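Local coordinates for protein thiol-activated cytolysin (Desulfobulbus propionicus, PDB 6NAL) that probably forms large beta-barrel pores in target membranes by oligomerising, like related thiol-activated cytolysins, at residues A144-S149 and F193-Y198. Sequence-based numbering, arbitrary orientation.
Sequences ANFQYS and FKQIFY
Gln147 and Lys194 form an antiparallel hydrogen-bonded pair between strands 147-152 and 187-202. The pair belongs to the large antiparallel sheet that also holds strand 232-250, consistent with the central twisted sheet of the MACPF/CDC pore-forming fold. Gln147 N donates to Lys194 O and Lys194 N to Gln147 O, both at 2.8 Å. Tyr148 and Phe193 form the next, non-hydrogen-bonded pair.

Tyr148 and Phe193 share one face of the sheet, and Phe146, just before the strand, completes an aromatic cluster with them. The edge of the Tyr148 ring turns to the face of Phe193, with centroids 5.1 Å apart and planes at 66°. Phe193 in turn presents its edge to the face of Phe146 in an offset edge-to-face pair. Phe193 CB also makes a CH-pi contact over that face, 3.9 Å from the Phe146 ring centroid. Ile319 and Trp320 of helix 309-320 pack against this cluster.

Gln195 CB meets the CD1-CE1 side of the Phe146 ring, 3.5 Å from Phe146 CD1. Gln195 CG stands anti to the backbone N (chi1 -174°), and the extended chain runs back along Asn145. Gln195 CG lies 3.2 Å from Asn145 O, its CD packs against Asn145 N and O, and its NE2 hydrogen-bonds to Pro143 O. The Gln195 amide is nearly perpendicular to the Phe146 ring, and its OE1 lies over the face opposite Phe193 CB, toward the rim.

Across the dimer, Tyr445 OH of the second subunit hydrogen-bonds to Tyr148 N, and its Thr442 OG1 to Asn145 OD1. Asn145 N hydrogen-bonds to Gln195 OE1 at 3.1 Å, nearly straight at the hydrogen (165°), but from above the plane of the Gln195 amide carbonyl and so not along a lone pair.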
loop_
_atom_site.group_PDB
_atom_site.type_symbol
_atom_site.label_atom_id
_atom_site.label_comp_id
_atom_site.label_asym_id
_atom_site.label_seq_id
_atom_site.Cartn_x
_atom_site.Cartn_y
_atom_site.Cartn_z
ATOM N N ALA A 144 3.889 8.254 39.366
ATOM C CA ALA A 144 3.471 7.446 38.227
ATOM C C ALA A 144 4.597 7.321 37.196
ATOM O O ALA A 144 5.175 8.319 36.755
ATOM C CB ALA A 144 2.208 8.049 37.605
ATOM N N ASN A 145 4.942 6.075 36.855
ATOM C CA ASN A 145 5.999 5.784 35.883
ATOM C C ASN A 145 5.555 4.525 35.131
ATOM O O ASN A 145 5.737 3.405 35.632
ATOM C CB ASN A 145 7.362 5.581 36.538
ATOM C CG ASN A 145 8.408 5.091 35.523
ATOM O OD1 ASN A 145 8.119 5.055 34.316
ATOM N ND2 ASN A 145 9.606 4.718 35.984
ATOM N N PHE A 146 4.990 4.707 33.939
ATOM C CA PHE A 146 4.183 3.667 33.324
ATOM C C PHE A 146 4.895 3.070 32.129
ATOM O O PHE A 146 5.608 3.769 31.411
ATOM C CB PHE A 146 2.809 4.201 32.905
ATOM C CG PHE A 146 1.838 4.398 34.057
ATOM C CD1 PHE A 146 1.397 3.309 34.828
ATOM C CD2 PHE A 146 1.342 5.648 34.358
ATOM C CE1 PHE A 146 0.498 3.482 35.886
ATOM C CE2 PHE A 146 0.444 5.818 35.410
ATOM C CZ PHE A 146 0.011 4.730 36.160
ATOM N N GLN A 147 4.734 1.756 31.971
ATOM C CA GLN A 147 4.872 1.112 30.670
ATOM C C GLN A 147 3.597 1.316 29.849
ATOM O O GLN A 147 2.482 1.303 30.368
ATOM C CB GLN A 147 5.181 -0.375 30.807
ATOM C CG GLN A 147 5.122 -1.103 29.477
ATOM C CD GLN A 147 5.020 -2.620 29.632
ATOM O OE1 GLN A 147 5.263 -3.158 30.724
ATOM N NE2 GLN A 147 4.677 -3.313 28.543
ATOM N N TYR A 148 3.775 1.510 28.547
ATOM C CA TYR A 148 2.716 1.977 27.679
ATOM C C TYR A 148 2.513 0.946 26.585
ATOM O O TYR A 148 3.475 0.363 26.109
ATOM C CB TYR A 148 3.073 3.332 27.126
ATOM C CG TYR A 148 2.023 3.923 26.249
ATOM C CD1 TYR A 148 0.925 4.550 26.787
ATOM C CD2 TYR A 148 2.153 3.891 24.878
ATOM C CE1 TYR A 148 -0.033 5.116 25.977
ATOM C CE2 TYR A 148 1.186 4.441 24.051
ATOM C CZ TYR A 148 0.111 5.066 24.613
ATOM O OH TYR A 148 -0.852 5.637 23.830
ATOM N N SER A 149 1.251 0.647 26.278
ATOM C CA SER A 149 0.912 -0.281 25.201
ATOM C C SER A 149 -0.345 0.209 24.520
ATOM O O SER A 149 -1.267 0.639 25.206
ATOM C CB SER A 149 0.621 -1.717 25.664
ATOM O OG SER A 149 1.736 -2.253 26.338
ATOM N N PHE A 193 -1.721 1.602 30.436
ATOM C CA PHE A 193 -0.611 2.105 31.243
ATOM C C PHE A 193 -0.355 1.133 32.381
ATOM O O PHE A 193 -1.279 0.818 33.129
ATOM C CB PHE A 193 -0.932 3.481 31.829
ATOM C CG PHE A 193 -1.124 4.564 30.790
ATOM C CD1 PHE A 193 -2.326 4.717 30.161
ATOM C CD2 PHE A 193 -0.101 5.420 30.488
ATOM C CE1 PHE A 193 -2.529 5.683 29.228
ATOM C CE2 PHE A 193 -0.280 6.399 29.563
ATOM C CZ PHE A 193 -1.513 6.533 28.912
ATOM N N LYS A 194 0.882 0.646 32.522
ATOM C CA LYS A 194 1.151 -0.357 33.535
ATOM C C LYS A 194 2.352 -0.005 34.390
ATOM O O LYS A 194 3.444 0.218 33.867
ATOM C CB LYS A 194 1.389 -1.722 32.893
ATOM C CG LYS A 194 1.590 -2.916 33.905
ATOM C CD LYS A 194 2.255 -4.128 33.184
ATOM C CE LYS A 194 1.613 -5.387 33.685
ATOM N NZ LYS A 194 1.394 -6.450 32.607
ATOM N N GLN A 195 2.178 -0.047 35.709
ATOM C CA GLN A 195 3.289 0.233 36.609
ATOM C C GLN A 195 3.428 -0.857 37.654
ATOM O O GLN A 195 2.473 -1.154 38.369
ATOM C CB GLN A 195 3.126 1.584 37.311
ATOM C CG GLN A 195 4.342 1.932 38.138
ATOM C CD GLN A 195 4.270 3.334 38.745
ATOM O OE1 GLN A 195 3.276 4.038 38.570
ATOM N NE2 GLN A 195 5.305 3.710 39.506
ATOM N N ILE A 196 4.635 -1.404 37.779
ATOM C CA ILE A 196 4.964 -2.405 38.786
ATOM C C ILE A 196 5.558 -1.714 40.008
ATOM O O ILE A 196 6.628 -1.098 39.917
ATOM C CB ILE A 196 5.951 -3.443 38.228
ATOM C CG1 ILE A 196 5.398 -4.096 36.950
ATOM C CG2 ILE A 196 6.293 -4.476 39.262
ATOM C CD1 ILE A 196 6.417 -5.052 36.265
ATOM N N PHE A 197 4.915 -1.877 41.178
ATOM C CA PHE A 197 5.449 -1.251 42.389
ATOM C C PHE A 197 6.501 -2.142 43.024
ATOM O O PHE A 197 7.613 -1.692 43.295
ATOM C CB PHE A 197 4.343 -0.930 43.413
ATOM C CG PHE A 197 3.340 0.083 42.936
ATOM C CD1 PHE A 197 3.703 1.091 42.066
ATOM C CD2 PHE A 197 2.039 0.032 43.357
ATOM C CE1 PHE A 197 2.774 2.017 41.623
ATOM C CE2 PHE A 197 1.103 0.950 42.916
ATOM C CZ PHE A 197 1.471 1.936 42.030
ATOM N N TYR A 198 6.170 -3.414 43.259
ATOM C CA TYR A 198 7.137 -4.366 43.784
ATOM C C TYR A 198 6.860 -5.787 43.286
ATOM O O TYR A 198 5.794 -6.089 42.750
ATOM C CB TYR A 198 7.127 -4.381 45.317
ATOM C CG TYR A 198 5.756 -4.687 45.911
ATOM C CD1 TYR A 198 4.832 -3.675 46.123
ATOM C CD2 TYR A 198 5.366 -6.004 46.259
ATOM C CE1 TYR A 198 3.584 -3.950 46.691
ATOM C CE2 TYR A 198 4.134 -6.255 46.805
ATOM C CZ TYR A 198 3.271 -5.217 47.032
ATOM O OH TYR A 198 2.030 -5.459 47.547
#